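Local atomic coordinates of transcriptional regulators (LACI-FAMILY TRANSCRIPTIONAL REGULATORY PROTEIN) (Corynebacterium glutamicum, PDB entry 3GYB), a protein that probably acts as a LacI-family transcription regulator that binds operator DNA, and holds a magnesium ion in its periplasmic binding protein-like core. Residues Thr165-Leu168 with Ala169-Glu173; Arg133-Glu136 with Ser137-Thr141; Ala239-Leu242 with Leu243-Asp247. All blocks are in the same frame, centred on the assembly; numbering follows the deposited sequence.

All three contacts are local, each made between successive turns of a single helix, and along the chain they come in the order contact 2, contact 1, contact 3. Residues 133-141 lie on helix 129-144 and residues 165-173 on helix 160-173; the two contacts are about 20 Å apart, centre to centre, and flank the same part of the sheet, both touching strand 121-124. Contact 3, on helix 231-246, packs against strands 7-12 and 82-85. It lies about 45 Å from contact 1, across the middle of the chain, and about 32 Å from contact 2, between centres. Contact 2 alone approaches the magnesium site, the Arg134 side chain lying about 8 Å from the ion; the others lie away.

Contact 1 of 3, residues Thr165-Leu168 with Ala169-Glu173; sequences TETL and ALLKE
Leu170 N donates to Glu166 O at 2.8 Å, the shortest bond in a run of i to i+4 hydrogen bonds through the last turns of helix 160-173. Its neighbours are longer: Ala169 N to Thr165 O at 3.0 Å, and Leu171 N to Thr167 O, also 3.0 Å but almost straight, with 171° at the hydrogen. Lys172 N reaches Leu168 O at 3.2 Å, a longer and more bent bond.

Among the side chains, Thr167 and Leu171 carry the contact. They lie side by side and point the same way, with the Thr167 CG2 methyl 3.7 Å from Leu171 CD1. Thr167 turns this methyl anti to its own nitrogen (chi1 -63° at OG1), while OG1 sits beside that nitrogen and bonds back to Gly163 O, which satisfies the hydroxyl of this buried residue. Leu171 CG also rests 3.4 Å from Thr167 O, close against the carbonyl that its own N-H uses.

Glu166 OE1 is hydrogen-bonded to Asn152 ND2. Within the periplasmic binding protein-like domain, Leu171 meets Val177, Leu200 and Leu206 in loops, and the helix packs against helix 185-198, with Thr167 and Leu168 on Ala194, and against strand 121-124, with Leu170 on Ala122 and Leu124.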
ATOM      1  N   THR A 165     -16.297  -6.594  -5.953  1.00 10.88           N
ATOM      2  CA  THR A 165     -17.654  -7.138  -5.945  1.00 10.24           C
ATOM      3  C   THR A 165     -18.726  -6.099  -6.241  1.00 10.33           C
ATOM      4  O   THR A 165     -19.725  -6.411  -6.892  1.00 10.46           O
ATOM      5  CB  THR A 165     -17.963  -7.856  -4.616  1.00 11.51           C
ATOM      6  OG1 THR A 165     -17.858  -6.941  -3.522  1.00 11.83           O
ATOM      7  CG2 THR A 165     -16.975  -9.004  -4.411  1.00 13.08           C
ATOM      8  N   GLU A 166     -18.524  -4.869  -5.780  1.00  9.97           N
ATOM      9  CA  GLU A 166     -19.497  -3.815  -6.062  1.00 10.47           C
ATOM     10  C   GLU A 166     -19.525  -3.496  -7.556  1.00 10.73           C
ATOM     11  O   GLU A 166     -20.586  -3.215  -8.115  1.00 11.74           O
ATOM     12  CB  GLU A 166     -19.164  -2.534  -5.290  1.00 10.72           C
ATOM     13  CG  GLU A 166     -19.472  -2.583  -3.805  1.00 12.30           C
ATOM     14  CD  GLU A 166     -20.952  -2.750  -3.525  1.00 11.82           C
ATOM     15  OE1 GLU A 166     -21.762  -1.986  -4.096  1.00 13.89           O
ATOM     16  OE2 GLU A 166     -21.306  -3.637  -2.727  1.00 11.82           O
ATOM     17  N   THR A 167     -18.365  -3.519  -8.207  1.00 11.16           N
ATOM     18  CA  THR A 167     -18.329  -3.220  -9.632  1.00 10.39           C
ATOM     19  C   THR A 167     -18.976  -4.341 -10.434  1.00 10.27           C
ATOM     20  O   THR A 167     -19.715  -4.084 -11.385  1.00 10.44           O
ATOM     21  CB  THR A 167     -16.886  -2.984 -10.138  1.00 10.16           C
ATOM     22  OG1 THR A 167     -16.338  -1.836  -9.483  1.00 11.49           O
ATOM     23  CG2 THR A 167     -16.879  -2.732 -11.648  1.00 12.17           C
ATOM     24  N   LEU A 168     -18.709  -5.586 -10.056  1.00 10.17           N
ATOM     25  CA  LEU A 168     -19.321  -6.703 -10.762  1.00 10.37           C
ATOM     26  C   LEU A 168     -20.841  -6.631 -10.626  1.00 11.68           C
ATOM     27  O   LEU A 168     -21.568  -6.923 -11.573  1.00 11.13           O
ATOM     28  CB  LEU A 168     -18.818  -8.039 -10.210  1.00 12.38           C
ATOM     29  CG  LEU A 168     -17.391  -8.438 -10.588  1.00 11.93           C
ATOM     30  CD1 LEU A 168     -17.049  -9.757  -9.899  1.00 13.84           C
ATOM     31  CD2 LEU A 168     -17.264  -8.580 -12.103  1.00 12.62           C
ATOM     32  N   ALA A 169     -21.316  -6.246  -9.445  1.00 10.09           N
ATOM     33  CA  ALA A 169     -22.757  -6.148  -9.216  1.00 10.40           C
ATOM     34  C   ALA A 169     -23.346  -4.957  -9.972  1.00 12.17           C
ATOM     35  O   ALA A 169     -24.399  -5.071 -10.594  1.00 12.45           O
ATOM     36  CB  ALA A 169     -23.041  -6.016  -7.723  1.00  9.95           C
ATOM     37  N   LEU A 170     -22.661  -3.821  -9.919  1.00 11.07           N
ATOM     38  CA  LEU A 170     -23.117  -2.606 -10.598  1.00 13.13           C
ATOM     39  C   LEU A 170     -23.262  -2.790 -12.106  1.00 13.48           C
ATOM     40  O   LEU A 170     -24.275  -2.405 -12.696  1.00 12.17           O
ATOM     41  CB  LEU A 170     -22.133  -1.462 -10.327  1.00 15.83           C
ATOM     42  CG  LEU A 170     -22.395  -0.136 -11.044  1.00 20.40           C
ATOM     43  CD1 LEU A 170     -23.595   0.549 -10.421  1.00 22.64           C
ATOM     44  CD2 LEU A 170     -21.162   0.750 -10.943  1.00 21.38           C
ATOM     45  N   LEU A 171     -22.239  -3.363 -12.733  1.00 10.80           N
ATOM     46  CA  LEU A 171     -22.270  -3.569 -14.175  1.00 12.42           C
ATOM     47  C   LEU A 171     -23.259  -4.653 -14.591  1.00 14.12           C
ATOM     48  O   LEU A 171     -23.731  -4.663 -15.727  1.00 14.44           O
ATOM     49  CB  LEU A 171     -20.868  -3.884 -14.694  1.00 12.91           C
ATOM     50  CG  LEU A 171     -19.886  -2.734 -14.448  1.00 12.10           C
ATOM     51  CD1 LEU A 171     -18.511  -3.112 -14.996  1.00 13.26           C
ATOM     52  CD2 LEU A 171     -20.395  -1.468 -15.116  1.00 12.45           C
ATOM     53  N   LYS A 172     -23.574  -5.568 -13.681  1.00 13.15           N
ATOM     54  CA  LYS A 172     -24.554  -6.602 -14.000  1.00 12.71           C
ATOM     55  C   LYS A 172     -25.932  -5.951 -14.011  1.00 13.14           C
ATOM     56  O   LYS A 172     -26.751  -6.215 -14.886  1.00 13.34           O
ATOM     57  CB  LYS A 172     -24.536  -7.721 -12.961  1.00 12.58           C
ATOM     58  CG  LYS A 172     -25.760  -8.645 -13.036  1.00 12.45           C
ATOM     59  CD  LYS A 172     -25.818  -9.401 -14.361  1.00 14.81           C
ATOM     60  CE  LYS A 172     -27.168 -10.083 -14.562  1.00 13.36           C
ATOM     61  NZ  LYS A 172     -28.230  -9.113 -14.956  1.00 14.91           N
ATOM     62  N   GLU A 173     -26.178  -5.092 -13.029  1.00 12.99           N
ATOM     63  CA  GLU A 173     -27.459  -4.406 -12.925  1.00 12.38           C
ATOM     64  C   GLU A 173     -27.599  -3.298 -13.957  1.00 13.49           C
ATOM     65  O   GLU A 173     -28.709  -2.986 -14.394  1.00 15.24           O
ATOM     66  CB  GLU A 173     -27.627  -3.807 -11.528  1.00 12.84           C
ATOM     67  CG  GLU A 173     -27.778  -4.840 -10.422  1.00 13.43           C
ATOM     68  CD  GLU A 173     -28.030  -4.207  -9.070  1.00 19.15           C
ATOM     69  OE1 GLU A 173     -28.415  -3.021  -9.032  1.00 21.35           O
ATOM     70  OE2 GLU A 173     -27.862  -4.899  -8.045  1.00 19.12           O
TER

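Contact 2 of 3, residues Arg133-Glu136 with Ser137-Thr141; sequences RRFE and SFEAT
Phe135 and Glu139 meet one turn apart on helix 129-144, the helix of the beta-alpha-beta unit that links strands 121-124 and 150-151. The ring and carboxylate planes are 38° apart, and Glu139 CD comes obliquely to the end of the ring, 3.4 Å from Phe135 CZ. Glu139 OE2 lies 3.5 Å from Phe135 CE1, and the CG methylene of Glu139 rests against CE1. A bend at chi2 of Glu139 (-147°) helps bring the acid to the ring. In the backbone, Glu139 N donates to Phe135 O at 3.0 Å, fixing the spacing of the two residues.

Outward from this pair, Phe135 has a cation-pi partner in Arg125, Phe138 meets the ring of His123 in the sheet, and Glu139 OE1 makes a long, weak ion pair with Arg143. Arg133 and Arg134 both form salt bridges with Asp102; Arg133 NH1 also bonds to Arg88 O, and Arg134 makes a cation-pi contact with Tyr211 and lies about 4 Å, side chain to side chain, from the magnesium ligand Asp212. Ser137 OG bonds to Phe103 O, while Ser137 O takes two donors from opposite faces of its plane: Thr141 N and Thr141 OG1, each at 2.8 Å.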
ATOM      1  N   ARG A 133     -18.651  13.686   0.408  1.00 17.05           N
ATOM      2  CA  ARG A 133     -18.452  14.905  -0.360  1.00 16.67           C
ATOM      3  C   ARG A 133     -18.273  14.596  -1.845  1.00 15.76           C
ATOM      4  O   ARG A 133     -18.841  15.274  -2.702  1.00 16.74           O
ATOM      5  CB  ARG A 133     -17.234  15.673   0.167  1.00 17.65           C
ATOM      6  CG  ARG A 133     -17.447  16.312   1.540  1.00 20.60           C
ATOM      7  CD  ARG A 133     -16.308  17.271   1.880  1.00 22.12           C
ATOM      8  NE  ARG A 133     -15.069  16.583   2.238  1.00 24.74           N
ATOM      9  CZ  ARG A 133     -14.816  16.073   3.440  1.00 26.90           C
ATOM     10  NH1 ARG A 133     -15.718  16.168   4.409  1.00 27.03           N
ATOM     11  NH2 ARG A 133     -13.653  15.476   3.677  1.00 26.59           N
ATOM     12  N   ARG A 134     -17.487  13.569  -2.152  1.00 15.16           N
ATOM     13  CA  ARG A 134     -17.256  13.198  -3.541  1.00 13.57           C
ATOM     14  C   ARG A 134     -18.529  12.676  -4.194  1.00 13.75           C
ATOM     15  O   ARG A 134     -18.757  12.898  -5.382  1.00 14.88           O
ATOM     16  CB  ARG A 134     -16.124  12.168  -3.623  1.00 12.69           C
ATOM     17  CG  ARG A 134     -14.791  12.774  -3.203  1.00 11.13           C
ATOM     18  CD  ARG A 134     -13.669  11.756  -3.088  1.00 13.18           C
ATOM     19  NE  ARG A 134     -12.546  12.337  -2.352  1.00 14.37           N
ATOM     20  CZ  ARG A 134     -11.461  11.666  -1.971  1.00 15.50           C
ATOM     21  NH1 ARG A 134     -11.332  10.376  -2.259  1.00 16.25           N
ATOM     22  NH2 ARG A 134     -10.511  12.287  -1.282  1.00 15.03           N
ATOM     23  N   PHE A 135     -19.363  11.995  -3.413  1.00 13.42           N
ATOM     24  CA  PHE A 135     -20.626  11.472  -3.922  1.00 14.20           C
ATOM     25  C   PHE A 135     -21.574  12.633  -4.202  1.00 16.06           C
ATOM     26  O   PHE A 135     -22.226  12.675  -5.243  1.00 14.53           O
ATOM     27  CB  PHE A 135     -21.268  10.524  -2.902  1.00 13.22           C
ATOM     28  CG  PHE A 135     -22.750  10.342  -3.098  1.00 15.76           C
ATOM     29  CD1 PHE A 135     -23.242   9.593  -4.164  1.00 15.84           C
ATOM     30  CD2 PHE A 135     -23.652  10.962  -2.239  1.00 15.89           C
ATOM     31  CE1 PHE A 135     -24.617   9.466  -4.376  1.00 18.21           C
ATOM     32  CE2 PHE A 135     -25.029  10.843  -2.442  1.00 17.18           C
ATOM     33  CZ  PHE A 135     -25.510  10.093  -3.513  1.00 18.03           C
ATOM     34  N   GLU A 136     -21.649  13.573  -3.267  1.00 16.13           N
ATOM     35  CA  GLU A 136     -22.529  14.724  -3.433  1.00 16.70           C
ATOM     36  C   GLU A 136     -22.130  15.560  -4.645  1.00 16.59           C
ATOM     37  O   GLU A 136     -22.987  16.011  -5.410  1.00 15.71           O
ATOM     38  CB  GLU A 136     -22.516  15.577  -2.163  1.00 19.06           C
ATOM     39  CG  GLU A 136     -23.052  14.847  -0.944  1.00 25.26           C
ATOM     40  CD  GLU A 136     -23.125  15.735   0.284  1.00 28.72           C
ATOM     41  OE1 GLU A 136     -22.091  16.340   0.649  1.00 31.98           O
ATOM     42  OE2 GLU A 136     -24.214  15.823   0.886  1.00 34.21           O
ATOM     43  N   SER A 137     -20.830  15.760  -4.829  1.00 15.70           N
ATOM     44  CA  SER A 137     -20.348  16.531  -5.966  1.00 15.25           C
ATOM     45  C   SER A 137     -20.607  15.766  -7.262  1.00 14.59           C
ATOM     46  O   SER A 137     -20.955  16.356  -8.282  1.00 13.62           O
ATOM     47  CB  SER A 137     -18.856  16.830  -5.813  1.00 15.26           C
ATOM     48  OG  SER A 137     -18.375  17.556  -6.934  1.00 15.48           O
ATOM     49  N   PHE A 138     -20.427  14.449  -7.227  1.00 14.13           N
ATOM     50  CA  PHE A 138     -20.688  13.637  -8.410  1.00 12.20           C
ATOM     51  C   PHE A 138     -22.130  13.864  -8.867  1.00 13.23           C
ATOM     52  O   PHE A 138     -22.389  14.142 -10.039  1.00 13.58           O
ATOM     53  CB  PHE A 138     -20.482  12.149  -8.094  1.00 12.50           C
ATOM     54  CG  PHE A 138     -21.064  11.224  -9.128  1.00 12.52           C
ATOM     55  CD1 PHE A 138     -20.500  11.132 -10.396  1.00 13.09           C
ATOM     56  CD2 PHE A 138     -22.183  10.448  -8.835  1.00 11.65           C
ATOM     57  CE1 PHE A 138     -21.040  10.279 -11.359  1.00 12.44           C
ATOM     58  CE2 PHE A 138     -22.733   9.592  -9.793  1.00 12.71           C
ATOM     59  CZ  PHE A 138     -22.161   9.507 -11.057  1.00 12.28           C
ATOM     60  N   GLU A 139     -23.069  13.759  -7.933  1.00 15.13           N
ATOM     61  CA  GLU A 139     -24.473  13.940  -8.275  1.00 15.64           C
ATOM     62  C   GLU A 139     -24.771  15.350  -8.755  1.00 17.43           C
ATOM     63  O   GLU A 139     -25.483  15.533  -9.741  1.00 17.53           O
ATOM     64  CB  GLU A 139     -25.379  13.611  -7.082  1.00 16.54           C
ATOM     65  CG  GLU A 139     -25.435  12.133  -6.707  1.00 17.32           C
ATOM     66  CD  GLU A 139     -26.795  11.719  -6.169  1.00 19.13           C
ATOM     67  OE1 GLU A 139     -27.411  12.515  -5.428  1.00 20.70           O
ATOM     68  OE2 GLU A 139     -27.247  10.592  -6.476  1.00 17.90           O
ATOM     69  N   ALA A 140     -24.236  16.345  -8.058  1.00 18.43           N
ATOM     70  CA  ALA A 140     -24.481  17.736  -8.436  1.00 17.81           C
ATOM     71  C   ALA A 140     -23.916  18.045  -9.819  1.00 18.87           C
ATOM     72  O   ALA A 140     -24.531  18.760 -10.612  1.00 19.08           O
ATOM     73  CB  ALA A 140     -23.872  18.679  -7.403  1.00 18.05           C
ATOM     74  N   THR A 141     -22.735  17.511 -10.109  1.00 17.08           N
ATOM     75  CA  THR A 141     -22.109  17.746 -11.401  1.00 16.37           C
ATOM     76  C   THR A 141     -22.887  17.044 -12.505  1.00 16.57           C
ATOM     77  O   THR A 141     -23.057  17.602 -13.590  1.00 18.20           O
ATOM     78  CB  THR A 141     -20.656  17.260 -11.402  1.00 15.22           C
ATOM     79  OG1 THR A 141     -19.929  17.968 -10.391  1.00 16.42           O
ATOM     80  CG2 THR A 141     -20.004  17.506 -12.761  1.00 15.75           C
TER

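Contact 3 of 3, residues Ala239-Leu242 with Leu243-Asp247; sequences ALLL and LSMLD
The last turns of helix 231-246 run through Ala239-Leu246, and two carbonyls, those of Leu241 and Leu242, take most of the polar contacts. Ser244 OG donates to Leu241 O at 2.6 Å. With chi1 at 73° the hydroxyl sits between its own nitrogen and carbonyl carbon, and from there it bends back to the carbonyl three residues earlier. The N-H groups of Ser244 and Met245 add only weak bonds to the same oxygen.

Leu242 O is shared as well. Leu246 N approaches nearly along the C=O axis at 2.9 Å, whereas Met245 N, at the same distance, comes from well above the carbonyl plane. An i to i+3 bond thus accompanies the i to i+4 bond just before the helix ends; Asp247 is the first residue to leave helical backbone angles. The regular bonds continue upstream, with Leu243 N donating to Ala239 O at 3.0 Å.

The helix packs against the sheet of the periplasmic binding protein-like fold, where Leu241, Leu242 and Met245 all touch Val83 of strand 82-85. Within the helix, Leu242 crosses Leu246 at an angle, CG lying 3.9 Å from Leu246 CD1, and both lean on Ile8 of strand 7-12. Met245, deposited as selenomethionine, is extended beyond CG and brings its CE methyl to 4.2 Å from Leu241 CG. Leu243 turns to Val30 and Leu31 of helix 21-31.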
ATOM      1  N   ALA A 239       1.831  19.874   8.445  1.00 14.12           N
ATOM      2  CA  ALA A 239       3.018  19.915   9.286  1.00 14.53           C
ATOM      3  C   ALA A 239       3.255  21.355   9.739  1.00 14.22           C
ATOM      4  O   ALA A 239       3.511  21.608  10.917  1.00 16.16           O
ATOM      5  CB  ALA A 239       4.234  19.391   8.515  1.00 14.83           C
ATOM      6  N   LEU A 240       3.166  22.298   8.807  1.00 14.60           N
ATOM      7  CA  LEU A 240       3.361  23.701   9.159  1.00 15.74           C
ATOM      8  C   LEU A 240       2.309  24.152  10.165  1.00 15.21           C
ATOM      9  O   LEU A 240       2.619  24.877  11.111  1.00 16.63           O
ATOM     10  CB  LEU A 240       3.281  24.594   7.918  1.00 17.24           C
ATOM     11  CG  LEU A 240       4.415  24.501   6.899  1.00 17.70           C
ATOM     12  CD1 LEU A 240       4.150  25.476   5.760  1.00 19.32           C
ATOM     13  CD2 LEU A 240       5.741  24.816   7.582  1.00 18.71           C
ATOM     14  N   LEU A 241       1.064  23.731   9.964  1.00 16.11           N
ATOM     15  CA  LEU A 241      -0.015  24.123  10.870  1.00 16.43           C
ATOM     16  C   LEU A 241       0.217  23.584  12.279  1.00 17.19           C
ATOM     17  O   LEU A 241       0.043  24.302  13.264  1.00 17.24           O
ATOM     18  CB  LEU A 241      -1.370  23.632  10.340  1.00 18.13           C
ATOM     19  CG  LEU A 241      -2.611  24.052  11.140  1.00 19.58           C
ATOM     20  CD1 LEU A 241      -2.732  25.567  11.131  1.00 20.65           C
ATOM     21  CD2 LEU A 241      -3.867  23.419  10.543  1.00 19.09           C
ATOM     22  N   LEU A 242       0.607  22.317  12.381  1.00 15.83           N
ATOM     23  CA  LEU A 242       0.862  21.727  13.686  1.00 15.63           C
ATOM     24  C   LEU A 242       2.021  22.447  14.370  1.00 16.92           C
ATOM     25  O   LEU A 242       1.959  22.732  15.564  1.00 19.07           O
ATOM     26  CB  LEU A 242       1.187  20.239  13.549  1.00 14.97           C
ATOM     27  CG  LEU A 242       1.409  19.488  14.865  1.00 16.21           C
ATOM     28  CD1 LEU A 242       0.149  19.547  15.716  1.00 17.97           C
ATOM     29  CD2 LEU A 242       1.775  18.049  14.570  1.00 17.24           C
ATOM     30  N   LEU A 243       3.076  22.735  13.610  1.00 17.51           N
ATOM     31  CA  LEU A 243       4.236  23.429  14.161  1.00 19.24           C
ATOM     32  C   LEU A 243       3.840  24.786  14.730  1.00 19.78           C
ATOM     33  O   LEU A 243       4.380  25.216  15.751  1.00 20.38           O
ATOM     34  CB  LEU A 243       5.313  23.620  13.089  1.00 20.93           C
ATOM     35  CG  LEU A 243       6.134  22.394  12.684  1.00 20.60           C
ATOM     36  CD1 LEU A 243       7.018  22.750  11.504  1.00 21.33           C
ATOM     37  CD2 LEU A 243       6.981  21.922  13.863  1.00 22.67           C
ATOM     38  N   SER A 244       2.896  25.456  14.077  1.00 21.07           N
ATOM     39  CA  SER A 244       2.456  26.772  14.542  1.00 20.38           C
ATOM     40  C   SER A 244       1.756  26.653  15.891  1.00 22.40           C
ATOM     41  O   SER A 244       1.752  27.602  16.676  1.00 22.79           O
ATOM     42  CB  SER A 244       1.535  27.438  13.514  1.00 20.73           C
ATOM     43  OG  SER A 244       0.252  26.834  13.496  1.00 21.18           O
HETATM   44  N   MSE A 245       1.155  25.497  16.158  1.00 21.79           N
HETATM   45  CA  MSE A 245       0.483  25.268  17.436  1.00 22.08           C
HETATM   46  C   MSE A 245       1.497  24.858  18.504  1.00 23.09           C
HETATM   47  O   MSE A 245       1.393  25.267  19.659  1.00 23.37           O
HETATM   48  CB  MSE A 245      -0.569  24.162  17.314  1.00 20.84           C
HETATM   49  CG  MSE A 245      -1.686  24.431  16.334  1.00 23.42           C
HETATM   50 SE   MSE A 245      -2.794  22.859  16.123  1.00 30.41          SE
HETATM   51  CE  MSE A 245      -4.140  23.626  14.991  1.00 24.27           C
ATOM     52  N   LEU A 246       2.475  24.048  18.112  1.00 23.79           N
ATOM     53  CA  LEU A 246       3.513  23.577  19.026  1.00 25.25           C
ATOM     54  C   LEU A 246       4.431  24.704  19.495  1.00 26.08           C
ATOM     55  O   LEU A 246       4.994  24.648  20.592  1.00 26.99           O
ATOM     56  CB  LEU A 246       4.345  22.478  18.357  1.00 26.02           C
ATOM     57  CG  LEU A 246       3.566  21.200  18.030  1.00 25.83           C
ATOM     58  CD1 LEU A 246       4.425  20.231  17.223  1.00 25.87           C
ATOM     59  CD2 LEU A 246       3.104  20.552  19.332  1.00 26.80           C
ATOM     60  N   ASP A 247       4.583  25.723  18.657  1.00 26.35           N
ATOM     61  CA  ASP A 247       5.429  26.866  18.978  1.00 27.31           C
ATOM     62  C   ASP A 247       4.676  28.159  18.654  1.00 25.94           C
ATOM     63  O   ASP A 247       5.002  28.862  17.697  1.00 24.68           O
ATOM     64  CB  ASP A 247       6.730  26.770  18.177  1.00 29.63           C
ATOM     65  CG  ASP A 247       7.768  27.768  18.628  1.00 34.14           C
ATOM     66  OD1 ASP A 247       7.622  28.321  19.740  1.00 34.81           O
ATOM     67  OD2 ASP A 247       8.739  27.986  17.871  1.00 35.41           O
TER